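Local coordinates for tannase (Lactobacillus plantarum, PDB 3WA7), which hydrolyses the galloyl ester bonds of tannins to release gallic acid, probably through the serine mechanism of the alpha/beta-hydrolases, at residues A347-D352 against P356-F361; G127-F132 against A388-A393; A368-A373 against T377-T382; P205-E210 against F424-I429. All coordinates share one frame; numbering follows the deposited sequence. Where two conformers were deposited one is given.

Interaction 1: A347-D352 against P356-F361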
loop_
_atom_site.group_PDB
_atom_site.type_symbol
_atom_site.label_atom_id
_atom_site.label_comp_id
_atom_site.label_asym_id
_atom_site.label_seq_id
_atom_site.Cartn_x
_atom_site.Cartn_y
_atom_site.Cartn_z
ATOM N N ALA A 347 -5.753 -1.330 17.514
ATOM C CA ALA A 347 -5.013 -0.376 16.693
ATOM C C ALA A 347 -5.743 0.073 15.429
ATOM O O ALA A 347 -5.500 1.175 14.929
ATOM C CB ALA A 347 -3.646 -0.963 16.315
ATOM N N PHE A 348 -6.635 -0.769 14.914
ATOM C CA PHE A 348 -7.361 -0.444 13.692
ATOM C C PHE A 348 -8.868 -0.314 13.884
ATOM O O PHE A 348 -9.459 0.695 13.499
ATOM C CB PHE A 348 -7.051 -1.486 12.610
ATOM C CG PHE A 348 -5.592 -1.540 12.235
ATOM C CD1 PHE A 348 -4.671 -2.180 13.058
ATOM C CD2 PHE A 348 -5.130 -0.885 11.095
ATOM C CE1 PHE A 348 -3.306 -2.165 12.757
ATOM C CE2 PHE A 348 -3.768 -0.863 10.785
ATOM C CZ PHE A 348 -2.856 -1.503 11.618
ATOM N N ASP A 349 -9.499 -1.324 14.471
ATOM C CA ASP A 349 -10.935 -1.238 14.688
ATOM C C ASP A 349 -11.196 -0.676 16.083
ATOM O O ASP A 349 -11.436 -1.424 17.034
ATOM C CB ASP A 349 -11.593 -2.611 14.536
ATOM C CG ASP A 349 -13.102 -2.513 14.383
ATOM O OD1 ASP A 349 -13.656 -1.432 14.671
ATOM O OD2 ASP A 349 -13.732 -3.509 13.977
ATOM N N GLN A 350 -11.129 0.648 16.202
ATOM C CA GLN A 350 -11.355 1.302 17.487
ATOM C C GLN A 350 -12.778 1.080 17.983
ATOM O O GLN A 350 -13.728 1.097 17.200
ATOM C CB GLN A 350 -11.048 2.795 17.376
ATOM C CG GLN A 350 -9.593 3.146 17.609
ATOM C CD GLN A 350 -9.247 3.175 19.083
ATOM O OE1 GLN A 350 -9.781 3.989 19.838
ATOM N NE2 GLN A 350 -8.355 2.285 19.505
ATOM N N LEU A 351 -12.921 0.869 19.289
ATOM C CA LEU A 351 -14.233 0.614 19.862
ATOM C C LEU A 351 -15.187 1.788 19.700
ATOM O O LEU A 351 -16.407 1.600 19.676
ATOM C CB LEU A 351 -14.105 0.251 21.345
ATOM C CG LEU A 351 -13.187 -0.935 21.655
ATOM C CD1 LEU A 351 -13.299 -1.281 23.137
ATOM C CD2 LEU A 351 -13.567 -2.136 20.799
ATOM N N ASP A 352 -14.636 2.994 19.586
ATOM C CA ASP A 352 -15.464 4.184 19.424
ATOM C C ASP A 352 -15.571 4.657 17.974
ATOM O O ASP A 352 -16.062 5.756 17.717
ATOM C CB ASP A 352 -14.948 5.331 20.304
ATOM C CG ASP A 352 -13.505 5.701 20.012
ATOM O OD1 ASP A 352 -12.947 5.231 18.999
ATOM O OD2 ASP A 352 -12.927 6.481 20.801
ATOM N N PRO A 356 -9.002 5.692 11.078
ATOM C CA PRO A 356 -9.176 5.945 9.645
ATOM C C PRO A 356 -9.894 4.761 9.005
ATOM O O PRO A 356 -10.737 4.929 8.123
ATOM C CB PRO A 356 -7.743 6.082 9.141
ATOM C CG PRO A 356 -7.032 6.669 10.322
ATOM C CD PRO A 356 -7.589 5.852 11.470
ATOM N N GLU A 357 -9.555 3.557 9.459
ATOM C CA GLU A 357 -10.178 2.358 8.923
ATOM C C GLU A 357 -11.669 2.290 9.271
ATOM O O GLU A 357 -12.467 1.792 8.478
ATOM C CB GLU A 357 -9.456 1.103 9.430
ATOM C CG GLU A 357 -8.029 0.924 8.899
ATOM C CD GLU A 357 -7.022 1.853 9.558
ATOM O OE1 GLU A 357 -7.229 2.228 10.729
ATOM O OE2 GLU A 357 -6.007 2.190 8.913
ATOM N N ASN A 358 -12.050 2.780 10.449
ATOM C CA ASN A 358 -13.465 2.771 10.831
ATOM C C ASN A 358 -14.247 3.625 9.826
ATOM O O ASN A 358 -15.331 3.247 9.373
ATOM C CB ASN A 358 -13.659 3.348 12.243
ATOM C CG ASN A 358 -13.226 2.386 13.343
ATOM O OD1 ASN A 358 -12.410 2.731 14.198
ATOM N ND2 ASN A 358 -13.780 1.179 13.329
ATOM N N ASN A 359 -13.676 4.778 9.483
ATOM C CA ASN A 359 -14.276 5.725 8.543
ATOM C C ASN A 359 -14.292 5.134 7.131
ATOM O O ASN A 359 -15.230 5.356 6.369
ATOM C CB ASN A 359 -13.473 7.030 8.575
ATOM C CG ASN A 359 -14.128 8.160 7.801
ATOM O OD1 ASN A 359 -13.441 9.078 7.352
ATOM N ND2 ASN A 359 -15.453 8.118 7.664
ATOM N N LEU A 360 -13.245 4.388 6.785
ATOM C CA LEU A 360 -13.169 3.742 5.474
ATOM C C LEU A 360 -14.354 2.797 5.293
ATOM O O LEU A 360 -14.945 2.724 4.215
ATOM C CB LEU A 360 -11.871 2.927 5.347
ATOM C CG LEU A 360 -11.831 1.916 4.194
ATOM C CD1 LEU A 360 -11.800 2.657 2.855
ATOM C CD2 LEU A 360 -10.601 1.013 4.343
ATOM N N PHE A 361 -14.696 2.074 6.357
ATOM C CA PHE A 361 -15.792 1.117 6.301
ATOM C C PHE A 361 -17.189 1.678 6.545
ATOM O O PHE A 361 -18.153 0.923 6.698
ATOM C CB PHE A 361 -15.518 -0.053 7.249
ATOM C CG PHE A 361 -14.557 -1.072 6.689
ATOM C CD1 PHE A 361 -13.274 -1.207 7.209
ATOM C CD2 PHE A 361 -14.942 -1.898 5.637
ATOM C CE1 PHE A 361 -12.387 -2.155 6.691
ATOM C CE2 PHE A 361 -14.066 -2.848 5.110
ATOM C CZ PHE A 361 -12.787 -2.977 5.639
HETATM O O HOH W 1 -5.082 2.476 12.478
#

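Interaction 2: G127-F132 against A388-A393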
loop_
_atom_site.group_PDB
_atom_site.type_symbol
_atom_site.label_atom_id
_atom_site.label_comp_id
_atom_site.label_asym_id
_atom_site.label_seq_id
_atom_site.Cartn_x
_atom_site.Cartn_y
_atom_site.Cartn_z
ATOM N N GLY A 127 -16.783 8.294 -1.099
ATOM C CA GLY A 127 -15.426 7.782 -1.201
ATOM C C GLY A 127 -15.052 6.689 -0.219
ATOM O O GLY A 127 -13.874 6.396 -0.039
ATOM N N GLN A 128 -16.042 6.080 0.419
ATOM C CA GLN A 128 -15.761 5.019 1.371
ATOM C C GLN A 128 -15.621 3.697 0.616
ATOM O O GLN A 128 -15.897 3.635 -0.583
ATOM C CB GLN A 128 -16.861 4.997 2.443
ATOM C CG GLN A 128 -16.754 6.233 3.358
ATOM C CD GLN A 128 -17.978 6.485 4.222
ATOM O OE1 GLN A 128 -19.081 6.685 3.713
ATOM N NE2 GLN A 128 -17.782 6.493 5.539
ATOM N N ALA A 129 -15.168 2.651 1.299
ATOM C CA ALA A 129 -14.962 1.359 0.642
ATOM C C ALA A 129 -16.172 0.929 -0.180
ATOM O O ALA A 129 -17.310 1.032 0.283
ATOM C CB ALA A 129 -14.622 0.291 1.681
ATOM N N PRO A 130 -15.945 0.401 -1.398
ATOM C CA PRO A 130 -14.661 0.166 -2.071
ATOM C C PRO A 130 -14.271 1.231 -3.102
ATOM O O PRO A 130 -13.575 0.927 -4.076
ATOM C CB PRO A 130 -14.892 -1.178 -2.737
ATOM C CG PRO A 130 -16.304 -1.003 -3.256
ATOM C CD PRO A 130 -17.033 -0.297 -2.115
ATOM N N ALA A 131 -14.704 2.468 -2.888
ATOM C CA ALA A 131 -14.422 3.554 -3.827
ATOM C C ALA A 131 -12.970 3.648 -4.285
ATOM O O ALA A 131 -12.705 3.804 -5.477
ATOM C CB ALA A 131 -14.857 4.890 -3.225
ATOM N N PHE A 132 -12.031 3.545 -3.349
ATOM C CA PHE A 132 -10.620 3.660 -3.703
ATOM C C PHE A 132 -10.153 2.661 -4.759
ATOM O O PHE A 132 -9.450 3.036 -5.707
ATOM C CB PHE A 132 -9.740 3.575 -2.439
ATOM C CG PHE A 132 -9.586 2.186 -1.876
ATOM C CD1 PHE A 132 -8.417 1.461 -2.091
ATOM C CD2 PHE A 132 -10.596 1.613 -1.107
ATOM C CE1 PHE A 132 -8.248 0.187 -1.547
ATOM C CE2 PHE A 132 -10.442 0.339 -0.556
ATOM C CZ PHE A 132 -9.266 -0.376 -0.775
ATOM N N ALA A 388 -19.452 -8.436 5.426
ATOM C CA ALA A 388 -18.349 -9.392 5.334
ATOM C C ALA A 388 -17.807 -9.551 3.913
ATOM O O ALA A 388 -16.603 -9.723 3.715
ATOM C CB ALA A 388 -18.795 -10.749 5.871
ATOM N N GLU A 389 -18.700 -9.502 2.930
ATOM C CA GLU A 389 -18.307 -9.652 1.533
ATOM C C GLU A 389 -17.431 -8.482 1.092
ATOM O O GLU A 389 -16.484 -8.659 0.327
ATOM C CB GLU A 389 -19.558 -9.741 0.655
ATOM C CG GLU A 389 -19.306 -10.187 -0.773
ATOM C CD GLU A 389 -20.598 -10.381 -1.549
ATOM O OE1 GLU A 389 -21.481 -11.115 -1.056
ATOM O OE2 GLU A 389 -20.735 -9.806 -2.648
ATOM N N LEU A 390 -17.752 -7.287 1.578
ATOM C CA LEU A 390 -16.982 -6.090 1.241
ATOM C C LEU A 390 -15.610 -6.128 1.907
ATOM O O LEU A 390 -14.600 -5.778 1.297
ATOM C CB LEU A 390 -17.737 -4.832 1.684
ATOM C CG LEU A 390 -16.973 -3.504 1.564
ATOM C CD1 LEU A 390 -16.537 -3.275 0.120
ATOM C CD2 LEU A 390 -17.868 -2.365 2.035
ATOM N N ILE A 391 -15.576 -6.546 3.166
ATOM C CA ILE A 391 -14.314 -6.635 3.890
ATOM C C ILE A 391 -13.387 -7.588 3.132
ATOM O O ILE A 391 -12.213 -7.287 2.904
ATOM C CB ILE A 391 -14.546 -7.160 5.323
ATOM C CG1 ILE A 391 -15.378 -6.147 6.114
ATOM C CG2 ILE A 391 -13.211 -7.432 6.000
ATOM C CD1 ILE A 391 -15.819 -6.644 7.482
ATOM N N GLN A 392 -13.931 -8.729 2.728
ATOM C CA GLN A 392 -13.167 -9.730 1.991
ATOM C C GLN A 392 -12.718 -9.218 0.619
ATOM O O GLN A 392 -11.581 -9.456 0.188
ATOM C CB GLN A 392 -14.018 -10.991 1.815
ATOM C CG GLN A 392 -13.354 -12.098 1.024
ATOM C CD GLN A 392 -14.267 -13.292 0.829
ATOM O OE1 GLN A 392 -14.674 -13.942 1.793
ATOM N NE2 GLN A 392 -14.600 -13.583 -0.421
ATOM N N ALA A 393 -13.614 -8.505 -0.055
ATOM C CA ALA A 393 -13.340 -7.967 -1.381
ATOM C C ALA A 393 -12.166 -6.991 -1.439
ATOM O O ALA A 393 -11.476 -6.915 -2.459
ATOM C CB ALA A 393 -14.598 -7.292 -1.933
#

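Interaction 3: A368-A373 against T377-T382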
loop_
_atom_site.group_PDB
_atom_site.type_symbol
_atom_site.label_atom_id
_atom_site.label_comp_id
_atom_site.label_asym_id
_atom_site.label_seq_id
_atom_site.Cartn_x
_atom_site.Cartn_y
_atom_site.Cartn_z
ATOM N N ALA A 368 -19.046 5.732 10.026
ATOM C CA ALA A 368 -18.023 4.728 10.291
ATOM C C ALA A 368 -18.650 3.432 10.774
ATOM O O ALA A 368 -19.784 3.424 11.245
ATOM C CB ALA A 368 -17.039 5.251 11.333
ATOM N N LYS A 369 -17.905 2.337 10.647
ATOM C CA LYS A 369 -18.382 1.027 11.082
ATOM C C LYS A 369 -17.237 0.191 11.633
ATOM O O LYS A 369 -16.063 0.509 11.434
ATOM C CB LYS A 369 -18.993 0.245 9.912
ATOM C CG LYS A 369 -20.289 0.782 9.329
ATOM C CD LYS A 369 -20.838 -0.211 8.307
ATOM C CE LYS A 369 -22.100 0.297 7.621
ATOM N NZ LYS A 369 -22.622 -0.695 6.628
ATOM N N HIS A 370 -17.590 -0.876 12.340
ATOM C CA HIS A 370 -16.584 -1.799 12.841
ATOM C C HIS A 370 -16.404 -2.793 11.701
ATOM O O HIS A 370 -17.241 -2.860 10.795
ATOM C CB HIS A 370 -17.082 -2.520 14.095
ATOM C CG HIS A 370 -17.177 -1.636 15.298
ATOM N ND1 HIS A 370 -16.088 -0.975 15.821
ATOM C CD2 HIS A 370 -18.234 -1.297 16.074
ATOM C CE1 HIS A 370 -16.468 -0.265 16.869
ATOM N NE2 HIS A 370 -17.766 -0.443 17.043
ATOM N N PHE A 371 -15.310 -3.547 11.725
ATOM C CA PHE A 371 -15.050 -4.529 10.680
ATOM C C PHE A 371 -14.483 -5.820 11.259
ATOM O O PHE A 371 -13.882 -6.630 10.549
ATOM C CB PHE A 371 -14.119 -3.943 9.609
ATOM C CG PHE A 371 -12.938 -3.189 10.161
ATOM C CD1 PHE A 371 -11.697 -3.808 10.296
ATOM C CD2 PHE A 371 -13.063 -1.850 10.527
ATOM C CE1 PHE A 371 -10.597 -3.100 10.784
ATOM C CE2 PHE A 371 -11.973 -1.135 11.016
ATOM C CZ PHE A 371 -10.736 -1.762 11.144
ATOM N N THR A 372 -14.694 -5.993 12.560
ATOM C CA THR A 372 -14.260 -7.183 13.289
ATOM C C THR A 372 -15.345 -7.490 14.312
ATOM O O THR A 372 -15.963 -6.577 14.861
ATOM C CB THR A 372 -12.929 -6.959 14.042
ATOM O OG1 THR A 372 -13.103 -5.941 15.038
ATOM C CG2 THR A 372 -11.832 -6.550 13.071
ATOM N N ALA A 373 -15.582 -8.772 14.564
ATOM C CA ALA A 373 -16.598 -9.172 15.528
ATOM C C ALA A 373 -16.253 -8.650 16.923
ATOM O O ALA A 373 -17.129 -8.217 17.672
ATOM C CB ALA A 373 -16.721 -10.696 15.551
ATOM N N THR A 377 -18.769 -6.283 19.081
ATOM C CA THR A 377 -19.261 -6.795 20.350
ATOM C C THR A 377 -18.948 -5.854 21.507
ATOM O O THR A 377 -19.788 -5.636 22.381
ATOM C CB THR A 377 -18.655 -8.180 20.652
ATOM O OG1 THR A 377 -19.056 -9.105 19.634
ATOM C CG2 THR A 377 -19.123 -8.690 22.010
ATOM N N ARG A 378 -17.746 -5.286 21.502
ATOM C CA ARG A 378 -17.316 -4.389 22.569
ATOM C C ARG A 378 -17.387 -2.910 22.215
ATOM O O ARG A 378 -16.741 -2.082 22.857
ATOM C CB ARG A 378 -15.888 -4.743 22.984
ATOM C CG ARG A 378 -15.764 -6.158 23.507
ATOM C CD ARG A 378 -14.319 -6.561 23.712
ATOM N NE ARG A 378 -14.220 -7.903 24.279
ATOM C CZ ARG A 378 -14.706 -8.999 23.705
ATOM N NH1 ARG A 378 -15.330 -8.923 22.537
ATOM N NH2 ARG A 378 -14.571 -10.176 24.302
ATOM N N SER A 379 -18.183 -2.579 21.205
ATOM C CA SER A 379 -18.322 -1.194 20.773
ATOM C C SER A 379 -18.777 -0.287 21.911
ATOM O O SER A 379 -19.700 -0.620 22.657
ATOM C CB SER A 379 -19.314 -1.102 19.615
ATOM O OG SER A 379 -19.388 0.224 19.122
ATOM N N THR A 380 -18.124 0.864 22.038
ATOM C CA THR A 380 -18.466 1.819 23.085
ATOM C C THR A 380 -19.445 2.871 22.575
ATOM O O THR A 380 -19.797 3.802 23.294
ATOM C CB THR A 380 -17.209 2.522 23.626
ATOM O OG1 THR A 380 -16.518 3.166 22.548
ATOM C CG2 THR A 380 -16.286 1.516 24.293
ATOM N N VAL A 381 -19.875 2.714 21.326
ATOM C CA VAL A 381 -20.828 3.632 20.705
ATOM C C VAL A 381 -21.791 2.837 19.830
ATOM O O VAL A 381 -21.510 1.692 19.478
ATOM C CB VAL A 381 -20.114 4.679 19.813
ATOM C CG1 VAL A 381 -19.116 5.477 20.639
ATOM C CG2 VAL A 381 -19.411 3.986 18.648
ATOM N N THR A 382 -22.931 3.433 19.492
ATOM C CA THR A 382 -23.898 2.757 18.633
ATOM C C THR A 382 -23.175 2.513 17.314
ATOM O O THR A 382 -22.614 3.445 16.737
ATOM C CB THR A 382 -25.140 3.637 18.380
ATOM O OG1 THR A 382 -25.774 3.933 19.628
ATOM C CG2 THR A 382 -26.130 2.915 17.478
#

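Interaction 4: P205-E210 against F424-I429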
loop_
_atom_site.group_PDB
_atom_site.type_symbol
_atom_site.label_atom_id
_atom_site.label_comp_id
_atom_site.label_asym_id
_atom_site.label_seq_id
_atom_site.Cartn_x
_atom_site.Cartn_y
_atom_site.Cartn_z
ATOM N N PRO A 205 2.173 -1.736 2.774
ATOM C CA PRO A 205 0.738 -1.856 2.507
ATOM C C PRO A 205 -0.074 -2.133 3.767
ATOM O O PRO A 205 0.083 -3.172 4.409
ATOM C CB PRO A 205 0.664 -3.000 1.497
ATOM C CG PRO A 205 1.849 -3.856 1.871
ATOM C CD PRO A 205 2.926 -2.815 2.110
ATOM N N ILE A 206 -0.934 -1.186 4.121
ATOM C CA ILE A 206 -1.779 -1.332 5.295
ATOM C C ILE A 206 -3.028 -2.055 4.807
ATOM O O ILE A 206 -4.015 -1.429 4.423
ATOM C CB ILE A 206 -2.144 0.045 5.880
ATOM C CG1 ILE A 206 -0.864 0.817 6.217
ATOM C CG2 ILE A 206 -2.999 -0.124 7.130
ATOM C CD1 ILE A 206 -0.019 0.177 7.314
ATOM N N HIS A 207 -2.953 -3.385 4.807
ATOM C CA HIS A 207 -4.040 -4.233 4.328
ATOM C C HIS A 207 -4.373 -5.338 5.333
ATOM O O HIS A 207 -3.823 -5.367 6.433
ATOM C CB HIS A 207 -3.635 -4.871 3.000
ATOM C CG HIS A 207 -2.583 -5.929 3.140
ATOM N ND1 HIS A 207 -1.281 -5.647 3.495
ATOM C CD2 HIS A 207 -2.658 -7.275 3.020
ATOM C CE1 HIS A 207 -0.600 -6.776 3.591
ATOM N NE2 HIS A 207 -1.413 -7.779 3.308
ATOM N N ASN A 208 -5.259 -6.253 4.938
ATOM C CA ASN A 208 -5.682 -7.356 5.809
ATOM C C ASN A 208 -6.172 -6.721 7.112
ATOM O O ASN A 208 -5.887 -7.191 8.221
ATOM C CB ASN A 208 -4.499 -8.305 6.059
ATOM C CG ASN A 208 -4.928 -9.636 6.646
ATOM O OD1 ASN A 208 -6.103 -9.997 6.604
ATOM N ND2 ASN A 208 -3.966 -10.381 7.187
ATOM N N LEU A 209 -6.936 -5.643 6.948
ATOM C CA LEU A 209 -7.452 -4.858 8.062
ATOM C C LEU A 209 -8.247 -5.605 9.127
ATOM O O LEU A 209 -8.119 -5.301 10.315
ATOM C CB LEU A 209 -8.285 -3.690 7.512
ATOM C CG LEU A 209 -7.569 -2.834 6.460
ATOM C CD1 LEU A 209 -8.518 -1.755 5.953
ATOM C CD2 LEU A 209 -6.304 -2.207 7.055
ATOM N N GLU A 210 -9.052 -6.580 8.717
ATOM C CA GLU A 210 -9.875 -7.328 9.662
ATOM C C GLU A 210 -9.065 -8.272 10.550
ATOM O O GLU A 210 -9.611 -8.889 11.462
ATOM C CB GLU A 210 -10.961 -8.124 8.923
ATOM C CG GLU A 210 -10.442 -9.293 8.102
ATOM C CD GLU A 210 -10.123 -8.917 6.668
ATOM O OE1 GLU A 210 -9.628 -7.795 6.436
ATOM O OE2 GLU A 210 -10.362 -9.756 5.770
ATOM N N PHE A 424 4.743 -6.335 11.629
ATOM C CA PHE A 424 5.614 -6.873 10.590
ATOM C C PHE A 424 4.969 -8.135 10.031
ATOM O O PHE A 424 5.209 -8.508 8.888
ATOM C CB PHE A 424 6.980 -7.233 11.179
ATOM C CG PHE A 424 7.724 -6.060 11.740
ATOM C CD1 PHE A 424 8.131 -6.050 13.071
ATOM C CD2 PHE A 424 8.017 -4.963 10.935
ATOM C CE1 PHE A 424 8.825 -4.957 13.595
ATOM C CE2 PHE A 424 8.707 -3.868 11.446
ATOM C CZ PHE A 424 9.114 -3.864 12.777
ATOM N N ALA A 425 4.149 -8.787 10.853
ATOM C CA ALA A 425 3.471 -10.015 10.442
ATOM C C ALA A 425 2.584 -9.811 9.221
ATOM O O ALA A 425 2.436 -10.712 8.399
ATOM C CB ALA A 425 2.636 -10.561 11.595
ATOM N N ILE A 426 1.990 -8.626 9.107
ATOM C CA ILE A 426 1.105 -8.320 7.990
ATOM C C ILE A 426 1.795 -8.422 6.620
ATOM O O ILE A 426 1.341 -9.168 5.755
ATOM C CB ILE A 426 0.453 -6.924 8.188
ATOM C CG1 ILE A 426 -0.527 -6.983 9.368
ATOM C CG2 ILE A 426 -0.261 -6.479 6.920
ATOM C CD1 ILE A 426 -1.684 -7.969 9.181
ATOM N N PRO A 427 2.889 -7.671 6.395
ATOM C CA PRO A 427 3.526 -7.803 5.080
ATOM C C PRO A 427 4.178 -9.181 4.891
ATOM O O PRO A 427 4.274 -9.686 3.773
ATOM C CB PRO A 427 4.542 -6.658 5.063
ATOM C CG PRO A 427 4.872 -6.472 6.518
ATOM C CD PRO A 427 3.521 -6.600 7.183
ATOM N N ILE A 428 4.617 -9.792 5.986
ATOM C CA ILE A 428 5.239 -11.109 5.891
ATOM C C ILE A 428 4.220 -12.153 5.425
ATOM O O ILE A 428 4.539 -13.018 4.610
ATOM C CB ILE A 428 5.854 -11.530 7.250
ATOM C CG1 ILE A 428 7.060 -10.633 7.558
ATOM C CG2 ILE A 428 6.278 -12.995 7.203
ATOM C CD1 ILE A 428 7.618 -10.795 8.964
ATOM N N ILE A 429 2.995 -12.066 5.935
ATOM C CA ILE A 429 1.944 -12.999 5.538
ATOM C C ILE A 429 1.679 -12.869 4.040
ATOM O O ILE A 429 1.545 -13.870 3.337
ATOM C CB ILE A 429 0.632 -12.735 6.311
ATOM C CG1 ILE A 429 0.778 -13.212 7.761
ATOM C CG2 ILE A 429 -0.532 -13.452 5.629
ATOM C CD1 ILE A 429 -0.378 -12.806 8.663
HETATM O O HOH W 2 -1.357 -9.704 5.605
#

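Interaction 1: A347-D352 against P356-F361
Phe348 and Asp349, in a loop without regular secondary structure, run past the first turn of helix 356-360, with the CA atoms of Phe348 and Glu357 6.2 Å apart. The loop bends through an inverse gamma turn centred on Asp349, within the long insertion that tannase carries between the core strands 199-203 and 410-414. Asn358 bridges to this turn with both ends of its amide. Its ND2 donates to Asp349 OD1 over 2.9 Å; the acceptor lies in the plane of the amide, yet the nitrogen comes in from above the carboxylate, 45° out of that plane. The other end, OD1, receives a weak bond from the backbone N of Gln350 at 3.2 Å. Asp349 reaches back to the helix because its CG stands anti to the backbone N (chi1 -165°). The carboxylate is shared, its OD2 being taken by Thr372 OG1 and Phe371 N. Glu357 brings its carboxylate to the edge of the Phe348 ring, Glu357 CD lying 3.7 Å from Phe348 CD2, with the two planes 65° apart. Glu357, whose side chain lies near the probable catalytic triad, bonds a glycerol through OE2; the glycerol, probably from the crystallisation liquor, may mark a pocket. On the other oxygen, a water donates to Glu357 OE1 at 2.8 Å and to Ala347 O at 2.8 Å.

Interaction 2: G127-F132 against A388-A393
Leu390 projects from helix 388-393 onto Ala129 and Pro130, where the chain enters helix 131-145. The approach is closest at the proline: the methyl CD1 of Leu390 lies 3.8 Å from Pro130 CD and 3.9 Å from Pro130 CB, so that it meets the ring from CB round to CD, and the two side chains run at about a right angle. The methyl-methyl approach is looser. Leu390 CD2 is 4.2 Å from Ala129 CB, though it sits 3.9 Å from the carbonyl oxygen Ala129 O. CG of Leu390 stands anti to the backbone N (chi1 172°), which carries the fork across to the loop, one methyl for each neighbour. The peptide bond between Ala129 and Pro130 is cis, which folds the chain sharply just before the helix, and Pro130 takes the N-cap position there. Tyr180 packs against Leu390 as well and extends the apolar patch beyond the two segments. Away from this patch the character changes. Gln392, and Ala388 at the start of the helix, lie on its exposed side; Glu389 is exposed too but rests in part on Tyr180, and even the touching residues remain partly exposed. Here a short helix of the insertion is laid against the entrance to a helix of the alpha/beta-hydrolase core, near the surface. With methyls, a proline ring and a single carbonyl oxygen as the only surfaces that meet, the contact rests on van der Waals packing and hydrophobic burial, which depend on fit and impose little directional preference.

Interaction 3: A368-A373 against T377-T382
His370 points its imidazole edge-on at Ser379, spanning the two arms of a loop-helix-loop excursion whose centre is the single-turn helix 373-377. The hydroxyl lies only 9° out of the ring plane, and NE2 donates to Ser379 OG in a short, nearly straight bond of 2.7 Å and 163°. Ser379 meets it with OG turned anti to the backbone N (chi1 -176°), and its own proton goes to Val381 O, 2.6 Å from OG, within the same arm. The other nitrogen of the imidazole, His370 ND1, is bonded to the carboxylate oxygen Asp349 OD1. Held at both nitrogens, the ring has little freedom to rotate, and its pairing with a carboxylate on one side and donation on the other are consistent with a doubly protonated imidazole. Thr372 takes the N-cap position, its OG1 accepting a weak bond from Ala375 N, and Asp349 thus positions both the histidine and the cap. The far end closes through Thr377, where the backbone and the side chain converge on one oxygen. Thr377 N donates to Ala373 O over 2.9 Å as the ordinary helical bond. Thr377 OG1, placed beside its own backbone N, donates to the same Ala373 O, also at 2.9 Å, and the two donors arrive from opposite faces of the carbonyl plane.

Interaction 4: P205-E210 against F424-I429
The imidazole of His207 meets Ile426 obliquely, with the methyl CG2 of Ile426 only 3.4 Å from CE1 of His207 and the two side chains sliding past each other in opposite directions. Along the edge of the ring, in its plane, lies the carbonyl group of Pro205. His207 ND1 donates to Pro205 O across 3.0 Å, the bond being nearly straight at 164°, although the nitrogen stands well above the carbonyl plane. With CG between the backbone N and the carbonyl carbon (chi1 71°), the ring is folded back beside its own chain, which brings ND1 to that oxygen. The second flat group, the amide of Asn208, comes to the other branch: ND2 of Asn208 is 3.9 Å from CD1 of Ile426. A water accepts from Asn208 ND2 at 3.1 Å and donates to Ile426 O at 2.8 Å. The amide is further fixed by Tyr268 OH at its nitrogen and by His211 and Asn395 at its oxygen. Ile206, between the proline and the histidine, centres an inverse gamma turn and shares a backbone hydrogen bond with Ser163, the probable nucleophile on its elbow. Thus the exit from strand 199-203 is packed against helix 425-436, which links the parallel neighbours 410-414 and 440-444 in a beta-alpha-beta crossover, the basic unit of the alpha/beta-hydrolase fold.

Interactions 1 and 4 are buried, interaction 3 is partly so, and interaction 2 lies near the surface. Polarity does not follow depth: interaction 1 relies on an amide and a carboxylate, interaction 3 on a histidine-to-serine bond and a carbonyl oxygen that accepts two donors, interaction 4 on isoleucine methyls against an imidazole and an amide, with one bridging water, and interaction 2 on apolar groups. Interactions 1 and 3 are local to the insertion and are joined through Asp349, while 2 and 4 each join distant parts of the chain, the one tying the insertion to the core and the other packing a core helix. Helix 356-360 connects the set, bonding to residues 127-132 through the Leu360 and Asn359 carbonyls and packing on Leu209 beside interaction 4.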